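Local coordinates for protein F2 like fibronectin-binding protein (Streptococcus pneumoniae, PDB 5A0N) that probably acts as a surface adhesin of a Gram-positive pathogen, whose N-terminal thioester domain mediates covalent attachment to host molecules through an internal thioester, at residues S110-M115 and Q141-E146; I147-D152 and M178-L183. One frame throughout, in Å; residues are numbered along the deposited sequence.

Overall arrangement
Both contacts lie within the pilus-presented adhesin helical insertion domain of the thioester domain and share helix 132-152, its residues 141-146 serving contact 1 and 147-152 contact 2. Along the chain contact 1 closes before contact 2 opens, and their centres are about 7 Å apart. Contact 1 sets helix 105-118 antiparallel to helix 132-152 in the interior; contact 2 joins the C-terminal part of helix 132-152 to that of helix 170-182, nearer the surface. Ile179 packs on both Leu112 and Ile143, and a salt bridge from Glu146 to Arg180 also links the two. Together they join three helices, 105-118, 132-152 and 170-182, in one helical core.

Contact 1. Residues S110-M115 and Q141-E146; sequences SRLSYM and QVIQYE
Leu112 and Ile143 meet at the heart of an antiparallel helix pair, helix 105-118 against helix 132-152, within the helical region of the thioester domain. The local axes run at 179° to each other and come within 9.7 Å, so the two segments lie alongside with hardly any crossing. Between them the nearest CA atoms are those of Leu112 and Ile143, 6.3 Å apart.

The two side chains slide past each other in opposite directions. Ile143 reaches past to the Leu112 carbonyl, and Leu112 reaches Glu146, one turn on from Ile143. On Ile143 the CG2 branch, anti to the backbone N, comes to 3.6 Å from Leu112 O, while Ile143 CD1 meets Leu112 CD2 at 4.1 Å. The two leucine methyls divide the work: CD2 faces the Ile143 tip, and Leu112 CD1 extends to the next helical turn, 3.8 Å from Glu146 C. One turn further along helix 105-118, Met115 adds its CB, 4.2 Å from Ile143 CD1, so Ile143 CD1 touches both Leu112 CD2 and Met115 CB.

Of the Glu146 side chain, CB takes part, beside the backbone C and O. The chain bends at chi2, 68°, and carries the carboxylate away from Leu112, where OE2 forms a salt bridge with Arg149 as well as the one to helix 170-182; the charge is thus paired although the residue is buried. Phe55 of strand 55-56 touches Ile143 too, and with Ile179 it makes the apolar seam part of a larger core joining three helices and a sheet strand. The Leu112 methyl CD1 also stands 4.2 Å from Glu146 CB.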
ATOM      1  N   SER A 110      10.168   0.332  -0.208  1.00  7.81           N
ATOM      2  CA  SER A 110      10.525  -0.862   0.532  1.00  8.19           C
ATOM      3  C   SER A 110      10.644  -0.562   2.021  1.00  8.19           C
ATOM      4  O   SER A 110      10.266  -1.397   2.858  1.00  8.47           O
ATOM      5  CB  SER A 110      11.794  -1.513  -0.029  1.00  9.58           C
ATOM      6  OG  SER A 110      12.934  -0.680   0.113  1.00 10.61           O
ATOM      7  N   ARG A 111      11.148   0.618   2.381  1.00  8.32           N
ATOM      8  CA  ARG A 111      11.196   1.028   3.786  1.00  8.40           C
ATOM      9  C   ARG A 111       9.799   1.252   4.393  1.00  8.05           C
ATOM     10  O   ARG A 111       9.506   0.772   5.481  1.00  8.61           O
ATOM     11  CB  ARG A 111      12.022   2.302   3.933  1.00  8.44           C
ATOM     12  CG  ARG A 111      13.509   2.043   3.815  1.00  8.81           C
ATOM     13  CD  ARG A 111      14.341   3.334   3.853  1.00  9.23           C
ATOM     14  NE  ARG A 111      15.765   3.016   3.932  1.00 10.28           N
ATOM     15  CZ  ARG A 111      16.337   2.555   5.029  1.00 10.36           C
ATOM     16  NH1 ARG A 111      15.735   2.597   6.213  1.00 10.10           N
ATOM     17  NH2 ARG A 111      17.566   2.103   4.964  1.00 13.51           N
ATOM     18  N   LEU A 112       8.957   1.987   3.690  1.00  7.55           N
ATOM     19  CA  LEU A 112       7.670   2.357   4.243  1.00  7.38           C
ATOM     20  C   LEU A 112       6.769   1.113   4.394  1.00  7.24           C
ATOM     21  O   LEU A 112       6.101   0.953   5.417  1.00  7.79           O
ATOM     22  CB  LEU A 112       7.016   3.425   3.368  1.00  7.22           C
ATOM     23  CG  LEU A 112       7.641   4.821   3.514  1.00  7.81           C
ATOM     24  CD1 LEU A 112       7.264   5.707   2.355  1.00  8.45           C
ATOM     25  CD2 LEU A 112       7.264   5.436   4.844  1.00  8.39           C
ATOM     26  N   SER A 113       6.736   0.258   3.381  1.00  7.25           N
ATOM     27  CA  SER A 113       5.974  -0.976   3.489  1.00  7.60           C
ATOM     28  C   SER A 113       6.505  -1.866   4.604  1.00  7.98           C
ATOM     29  O   SER A 113       5.708  -2.474   5.346  1.00  8.36           O
ATOM     30  CB  SER A 113       5.872  -1.677   2.143  1.00  7.78           C
ATOM     31  OG  SER A 113       7.141  -2.072   1.659  1.00  8.02           O
ATOM     32  N   TYR A 114       7.825  -1.926   4.773  1.00  7.77           N
ATOM     33  CA  TYR A 114       8.386  -2.679   5.891  1.00  8.40           C
ATOM     34  C   TYR A 114       8.014  -2.065   7.236  1.00  7.95           C
ATOM     35  O   TYR A 114       7.821  -2.789   8.217  1.00  9.10           O
ATOM     36  CB  TYR A 114       9.904  -2.765   5.731  1.00  9.44           C
ATOM     37  CG  TYR A 114      10.652  -3.463   6.838  1.00  9.83           C
ATOM     38  CD1 TYR A 114      10.578  -4.830   7.011  1.00 10.35           C
ATOM     39  CD2 TYR A 114      11.449  -2.746   7.708  1.00 11.05           C
ATOM     40  CE1 TYR A 114      11.308  -5.462   8.020  1.00 11.60           C
ATOM     41  CE2 TYR A 114      12.158  -3.357   8.695  1.00 12.91           C
ATOM     42  CZ  TYR A 114      12.119  -4.711   8.841  1.00 13.12           C
ATOM     43  OH  TYR A 114      12.866  -5.264   9.854  1.00 18.12           O
ATOM     44  N   MET A 115       7.894  -0.754   7.300  0.50  7.89           N
ATOM     45  CA  MET A 115       7.485  -0.157   8.545  0.50  7.32           C
ATOM     46  C   MET A 115       6.043  -0.558   8.923  0.50  7.75           C
ATOM     47  O   MET A 115       5.756  -0.723  10.097  0.50  9.18           O
ATOM     48  CB  MET A 115       7.682   1.352   8.485  0.50  6.64           C
ATOM     49  CG  MET A 115       9.145   1.757   8.365  0.50  5.16           C
ATOM     50  SD  MET A 115       9.421   3.457   7.801  0.50  5.06           S
ATOM     51  CE  MET A 115       9.261   4.376   9.343  0.50  7.57           C
ATOM     52  N   GLN A 141      -3.068   3.902   6.437  1.00  6.87           N
ATOM     53  CA  GLN A 141      -3.414   5.090   5.681  1.00  6.74           C
ATOM     54  C   GLN A 141      -2.263   6.112   5.695  1.00  6.73           C
ATOM     55  O   GLN A 141      -1.975   6.704   4.660  1.00  7.35           O
ATOM     56  CB  GLN A 141      -4.696   5.703   6.227  1.00  8.04           C
ATOM     57  CG  GLN A 141      -5.187   6.881   5.419  1.00  9.05           C
ATOM     58  CD  GLN A 141      -6.495   7.435   5.905  1.00 11.04           C
ATOM     59  OE1 GLN A 141      -6.729   7.512   7.107  1.00 14.42           O
ATOM     60  NE2 GLN A 141      -7.396   7.740   4.962  1.00 11.17           N
ATOM     61  N   VAL A 142      -1.621   6.361   6.845  0.50  6.76           N
ATOM     62  CA  VAL A 142      -0.503   7.333   6.825  0.50  7.07           C
ATOM     63  C   VAL A 142       0.704   6.811   6.071  0.50  6.98           C
ATOM     64  O   VAL A 142       1.361   7.574   5.359  0.50  7.39           O
ATOM     65  CB  VAL A 142      -0.090   7.878   8.208  0.50  7.57           C
ATOM     66  CG1 VAL A 142      -1.174   8.795   8.726  0.50  9.72           C
ATOM     67  CG2 VAL A 142       0.257   6.764   9.197  0.50  7.05           C
ATOM     68  N   ILE A 143       0.998   5.527   6.190  1.00  6.75           N
ATOM     69  CA  ILE A 143       2.056   4.936   5.373  1.00  6.80           C
ATOM     70  C   ILE A 143       1.731   5.120   3.882  1.00  6.82           C
ATOM     71  O   ILE A 143       2.612   5.481   3.082  1.00  7.18           O
ATOM     72  CB  ILE A 143       2.280   3.453   5.729  1.00  7.11           C
ATOM     73  CG1 ILE A 143       2.886   3.322   7.126  1.00  8.12           C
ATOM     74  CG2 ILE A 143       3.114   2.770   4.665  1.00  7.68           C
ATOM     75  CD1 ILE A 143       4.372   3.663   7.227  1.00  8.97           C
ATOM     76  N   GLN A 144       0.478   4.902   3.496  1.00  6.31           N
ATOM     77  CA  GLN A 144       0.085   5.051   2.109  1.00  5.90           C
ATOM     78  C   GLN A 144       0.317   6.475   1.608  1.00  6.09           C
ATOM     79  O   GLN A 144       0.782   6.663   0.487  1.00  6.69           O
ATOM     80  CB  GLN A 144      -1.365   4.638   1.932  1.00  6.80           C
ATOM     81  CG  GLN A 144      -1.911   4.840   0.519  1.00  6.45           C
ATOM     82  CD  GLN A 144      -1.298   3.916  -0.483  1.00  6.16           C
ATOM     83  OE1 GLN A 144      -1.808   2.809  -0.719  1.00  6.83           O
ATOM     84  NE2 GLN A 144      -0.232   4.371  -1.136  1.00  7.10           N
ATOM     85  N   TYR A 145      -0.087   7.470   2.372  1.00  6.48           N
ATOM     86  CA  TYR A 145       0.141   8.856   1.966  1.00  6.68           C
ATOM     87  C   TYR A 145       1.631   9.146   1.841  1.00  7.29           C
ATOM     88  O   TYR A 145       2.030   9.871   0.907  1.00  8.06           O
ATOM     89  CB  TYR A 145      -0.577   9.880   2.855  1.00  7.41           C
ATOM     90  CG  TYR A 145      -2.037   9.985   2.486  1.00  7.74           C
ATOM     91  CD1 TYR A 145      -2.417  10.653   1.324  1.00  8.31           C
ATOM     92  CD2 TYR A 145      -3.032   9.384   3.257  1.00  8.79           C
ATOM     93  CE1 TYR A 145      -3.759  10.702   0.928  1.00  9.00           C
ATOM     94  CE2 TYR A 145      -4.367   9.432   2.860  1.00  9.74           C
ATOM     95  CZ  TYR A 145      -4.718  10.082   1.697  1.00  9.06           C
ATOM     96  OH  TYR A 145      -6.013  10.116   1.260  1.00 10.85           O
ATOM     97  N   GLU A 146       2.466   8.595   2.720  1.00  6.74           N
ATOM     98  CA  GLU A 146       3.887   8.844   2.589  1.00  7.36           C
ATOM     99  C   GLU A 146       4.494   8.106   1.402  1.00  7.40           C
ATOM    100  O   GLU A 146       5.396   8.646   0.754  1.00  8.27           O
ATOM    101  CB  GLU A 146       4.621   8.585   3.892  1.00  7.61           C
ATOM    102  CG  GLU A 146       5.944   9.364   4.018  1.00  7.92           C
ATOM    103  CD  GLU A 146       5.810  10.870   4.162  1.00  8.02           C
ATOM    104  OE1 GLU A 146       4.696  11.409   3.955  1.00  9.30           O
ATOM    105  OE2 GLU A 146       6.823  11.521   4.493  1.00  8.65           O
TER

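Contact 2. Residues I147-D152 and M178-L183; sequences IWRYTD and MIRTDL. With GOL (glycerol), chain C.
A small cleft, occupied by a glycerol probably taken up from the crystallisation liquor, lies between the C-terminal parts of helix 132-152 and helix 170-182. Arg149 crosses from the first helix with its chain extended, CG anti to the backbone N (chi1 175°), and presents its guanidinium to the ligand. Arg149 NH1 donates almost straight to glycerol O2 at 2.9 Å, with an N-H...O angle of 174° and the acceptor at the edge of the group; Arg149 NH2 reaches glycerol O3 at 3.1 Å along a more bent path. At its other end glycerol O1 donates a hydrogen bond to Arg180 O, 2.7 Å away, and so the ligand bridges the two helices.

The guanidinium groups of Arg149 and Arg180 stand nearly perpendicular, 87° apart, with Arg149 NH1 3.5 Å from Arg180 NE. Both nitrogens have Glu146 OE2 as their shared anionic partner. Arg180 is held further by NH2, bonded to Val156 O.

Tyr150 closes the side of the cleft. Its ring takes Arg149 CG over the centre of one face, and Tyr150 OH lies 3.4 Å above the plane of the Arg149 guanidinium, offset toward the rim. Approaching from the opposite direction, Leu183 CD2 comes to 3.8 Å from Tyr150 OH and meets the ring obliquely. Leu183 also touches Leu112, linking the cleft wall to the core. The whole forms a junction of two helices within the helical insertion domain of a thioester-domain adhesin.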
ATOM      1  N   ILE A 147       3.963   6.931   1.051  1.00  6.43           N
ATOM      2  CA  ILE A 147       4.376   6.305  -0.197  1.00  7.13           C
ATOM      3  C   ILE A 147       4.094   7.228  -1.371  1.00  7.11           C
ATOM      4  O   ILE A 147       4.955   7.402  -2.251  1.00  8.11           O
ATOM      5  CB  ILE A 147       3.747   4.905  -0.343  1.00  6.58           C
ATOM      6  CG1 ILE A 147       4.443   3.971   0.644  1.00  7.41           C
ATOM      7  CG2 ILE A 147       3.780   4.388  -1.779  1.00  7.58           C
ATOM      8  CD1 ILE A 147       3.799   2.596   0.789  1.00  8.03           C
ATOM      9  N   TRP A 148       2.907   7.834  -1.388  1.00  6.79           N
ATOM     10  CA  TRP A 148       2.508   8.749  -2.457  1.00  6.96           C
ATOM     11  C   TRP A 148       3.306  10.054  -2.467  1.00  7.44           C
ATOM     12  O   TRP A 148       3.419  10.688  -3.517  1.00  8.07           O
ATOM     13  CB  TRP A 148       1.007   9.072  -2.361  1.00  6.84           C
ATOM     14  CG  TRP A 148       0.125   7.962  -2.766  1.00  6.86           C
ATOM     15  CD1 TRP A 148       0.384   6.987  -3.659  1.00  7.53           C
ATOM     16  CD2 TRP A 148      -1.227   7.748  -2.309  1.00  6.89           C
ATOM     17  NE1 TRP A 148      -0.738   6.179  -3.823  1.00  7.61           N
ATOM     18  CE2 TRP A 148      -1.729   6.619  -2.973  1.00  6.92           C
ATOM     19  CE3 TRP A 148      -2.044   8.392  -1.382  1.00  7.14           C
ATOM     20  CZ2 TRP A 148      -3.028   6.135  -2.759  1.00  7.31           C
ATOM     21  CZ3 TRP A 148      -3.285   7.887  -1.135  1.00  7.05           C
ATOM     22  CH2 TRP A 148      -3.778   6.777  -1.823  1.00  7.97           C
ATOM     23  N   ARG A 149       3.894  10.443  -1.346  1.00  7.54           N
ATOM     24  CA  ARG A 149       4.836  11.573  -1.362  1.00  8.04           C
ATOM     25  C   ARG A 149       5.931  11.293  -2.374  1.00  8.59           C
ATOM     26  O   ARG A 149       6.331  12.189  -3.117  1.00  9.80           O
ATOM     27  CB  ARG A 149       5.441  11.767   0.028  1.00  8.59           C
ATOM     28  CG  ARG A 149       6.524  12.836   0.078  1.00  8.62           C
ATOM     29  CD  ARG A 149       7.057  13.026   1.474  1.00  8.50           C
ATOM     30  NE  ARG A 149       8.129  14.000   1.510  1.00  8.67           N
ATOM     31  CZ  ARG A 149       8.846  14.266   2.592  1.00  9.18           C
ATOM     32  NH1 ARG A 149       8.547  13.722   3.743  1.00  9.86           N
ATOM     33  NH2 ARG A 149       9.843  15.144   2.534  1.00 10.88           N
ATOM     34  N   TYR A 150       6.390  10.050  -2.404  1.00  8.09           N
ATOM     35  CA  TYR A 150       7.493   9.645  -3.272  1.00  8.56           C
ATOM     36  C   TYR A 150       7.096   9.126  -4.636  1.00  8.92           C
ATOM     37  O   TYR A 150       7.869   9.286  -5.578  1.00 10.59           O
ATOM     38  CB  TYR A 150       8.398   8.677  -2.499  1.00  9.26           C
ATOM     39  CG  TYR A 150       8.916   9.293  -1.218  1.00  8.48           C
ATOM     40  CD1 TYR A 150       9.811  10.344  -1.270  1.00  9.57           C
ATOM     41  CD2 TYR A 150       8.508   8.852   0.029  1.00  8.92           C
ATOM     42  CE1 TYR A 150      10.273  10.929  -0.126  1.00 10.23           C
ATOM     43  CE2 TYR A 150       8.960   9.425   1.196  1.00  9.95           C
ATOM     44  CZ  TYR A 150       9.838  10.477   1.128  1.00 10.41           C
ATOM     45  OH  TYR A 150      10.323  11.095   2.275  1.00 10.89           O
ATOM     46  N   THR A 151       5.904   8.511  -4.799  1.00  8.20           N
ATOM     47  CA  THR A 151       5.485   8.084  -6.112  1.00  8.53           C
ATOM     48  C   THR A 151       4.921   9.232  -6.935  1.00  8.20           C
ATOM     49  O   THR A 151       5.011   9.209  -8.156  1.00  9.79           O
ATOM     50  CB  THR A 151       4.464   6.939  -6.074  1.00  8.45           C
ATOM     51  OG1 THR A 151       3.305   7.380  -5.364  1.00  8.26           O
ATOM     52  CG2 THR A 151       5.025   5.698  -5.408  1.00  8.69           C
ATOM     53  N   ASP A 152       4.311  10.205  -6.257  1.00  8.65           N
ATOM     54  CA  ASP A 152       3.466  11.198  -6.911  1.00  8.99           C
ATOM     55  C   ASP A 152       3.651  12.644  -6.418  1.00  9.13           C
ATOM     56  O   ASP A 152       2.934  13.548  -6.846  1.00 11.79           O
ATOM     57  CB  ASP A 152       1.969  10.795  -6.801  1.00  9.68           C
ATOM     58  CG  ASP A 152       1.651   9.602  -7.636  1.00  9.78           C
ATOM     59  OD1 ASP A 152       1.547   9.787  -8.869  1.00 11.50           O
ATOM     60  OD2 ASP A 152       1.521   8.493  -7.093  1.00  9.77           O
ATOM     61  N   MET A 178       6.637  10.646  13.222  1.00  7.94           N
ATOM     62  CA  MET A 178       7.576   9.569  13.529  1.00  8.33           C
ATOM     63  C   MET A 178       8.092   8.879  12.268  1.00  7.56           C
ATOM     64  O   MET A 178       9.285   8.614  12.152  1.00  8.78           O
ATOM     65  CB  MET A 178       6.960   8.569  14.496  1.00  8.74           C
ATOM     66  CG  MET A 178       6.600   9.186  15.841  1.00 11.10           C
ATOM     67  SD  MET A 178       5.571   8.032  16.808  1.00 20.02           S
ATOM     68  CE  MET A 178       4.724   9.080  17.924  1.00 18.96           C
ATOM     69  N   ILE A 179       7.193   8.595  11.325  1.00  8.02           N
ATOM     70  CA  ILE A 179       7.614   8.054  10.036  1.00  8.47           C
ATOM     71  C   ILE A 179       8.691   8.952   9.412  1.00  8.43           C
ATOM     72  O   ILE A 179       9.723   8.469   8.937  1.00  8.64           O
ATOM     73  CB  ILE A 179       6.434   7.934   9.053  1.00  8.31           C
ATOM     74  CG1 ILE A 179       5.463   6.825   9.484  1.00  9.14           C
ATOM     75  CG2 ILE A 179       6.917   7.713   7.630  1.00  9.66           C
ATOM     76  CD1 ILE A 179       4.096   6.907   8.807  1.00 10.37           C
ATOM     77  N   ARG A 180       8.442  10.261   9.397  1.00  8.15           N
ATOM     78  CA  ARG A 180       9.368  11.185   8.724  1.00  7.93           C
ATOM     79  C   ARG A 180      10.706  11.263   9.438  1.00  8.48           C
ATOM     80  O   ARG A 180      11.739  11.449   8.788  1.00 10.56           O
ATOM     81  CB  ARG A 180       8.747  12.563   8.610  1.00  8.62           C
ATOM     82  CG  ARG A 180       7.664  12.546   7.544  1.00  8.50           C
ATOM     83  CD  ARG A 180       6.896  13.839   7.370  1.00  9.10           C
ATOM     84  NE  ARG A 180       6.016  13.683   6.209  1.00  8.24           N
ATOM     85  CZ  ARG A 180       4.983  14.433   5.914  1.00  9.69           C
ATOM     86  NH1 ARG A 180       4.665  15.469   6.658  1.00 11.76           N
ATOM     87  NH2 ARG A 180       4.265  14.131   4.853  1.00  9.85           N
ATOM     88  N   THR A 181      10.717  11.108  10.751  1.00  7.77           N
ATOM     89  CA  THR A 181      11.965  11.095  11.520  1.00  7.74           C
ATOM     90  C   THR A 181      12.724   9.787  11.348  1.00  8.02           C
ATOM     91  O   THR A 181      13.955   9.784  11.312  1.00  8.87           O
ATOM     92  CB  THR A 181      11.631  11.334  12.999  1.00  7.86           C
ATOM     93  OG1 THR A 181      10.935  12.579  13.136  1.00  8.52           O
ATOM     94  CG2 THR A 181      12.833  11.363  13.858  1.00  8.58           C
ATOM     95  N   ASP A 182      11.992   8.676  11.236  1.00  7.99           N
ATOM     96  CA  ASP A 182      12.577   7.344  11.369  1.00  8.22           C
ATOM     97  C   ASP A 182      12.883   6.628  10.067  1.00  8.53           C
ATOM     98  O   ASP A 182      13.534   5.586  10.077  1.00  8.96           O
ATOM     99  CB  ASP A 182      11.660   6.425  12.171  1.00  9.13           C
ATOM    100  CG  ASP A 182      11.467   6.849  13.616  1.00 10.78           C
ATOM    101  OD1 ASP A 182      12.116   7.833  14.056  1.00 11.37           O
ATOM    102  OD2 ASP A 182      10.635   6.194  14.303  1.00 13.24           O
ATOM    103  N   LEU A 183      12.437   7.192   8.953  1.00  8.60           N
ATOM    104  CA  LEU A 183      12.457   6.497   7.656  1.00  8.87           C
ATOM    105  C   LEU A 183      13.791   5.828   7.288  1.00  8.91           C
ATOM    106  O   LEU A 183      13.799   4.713   6.789  1.00  8.44           O
ATOM    107  CB  LEU A 183      12.118   7.500   6.534  1.00 10.26           C
ATOM    108  CG  LEU A 183      12.070   6.992   5.096  1.00 11.04           C
ATOM    109  CD1 LEU A 183      11.115   5.821   4.947  1.00 12.51           C
ATOM    110  CD2 LEU A 183      11.679   8.078   4.137  1.00 12.96           C
TER
HETATM  111  C1  GOL C1257      11.841  12.808   5.483  1.00 21.10           C
HETATM  112  O1  GOL C1257      11.254  11.665   6.102  1.00 16.99           O
HETATM  113  C2  GOL C1257      11.551  14.149   6.179  1.00 22.90           C
HETATM  114  O2  GOL C1257      10.185  14.462   5.965  1.00 18.38           O
HETATM  115  C3  GOL C1257      12.457  15.300   5.667  1.00 21.71           C
HETATM  116  O3  GOL C1257      12.316  15.640   4.262  1.00 23.14           O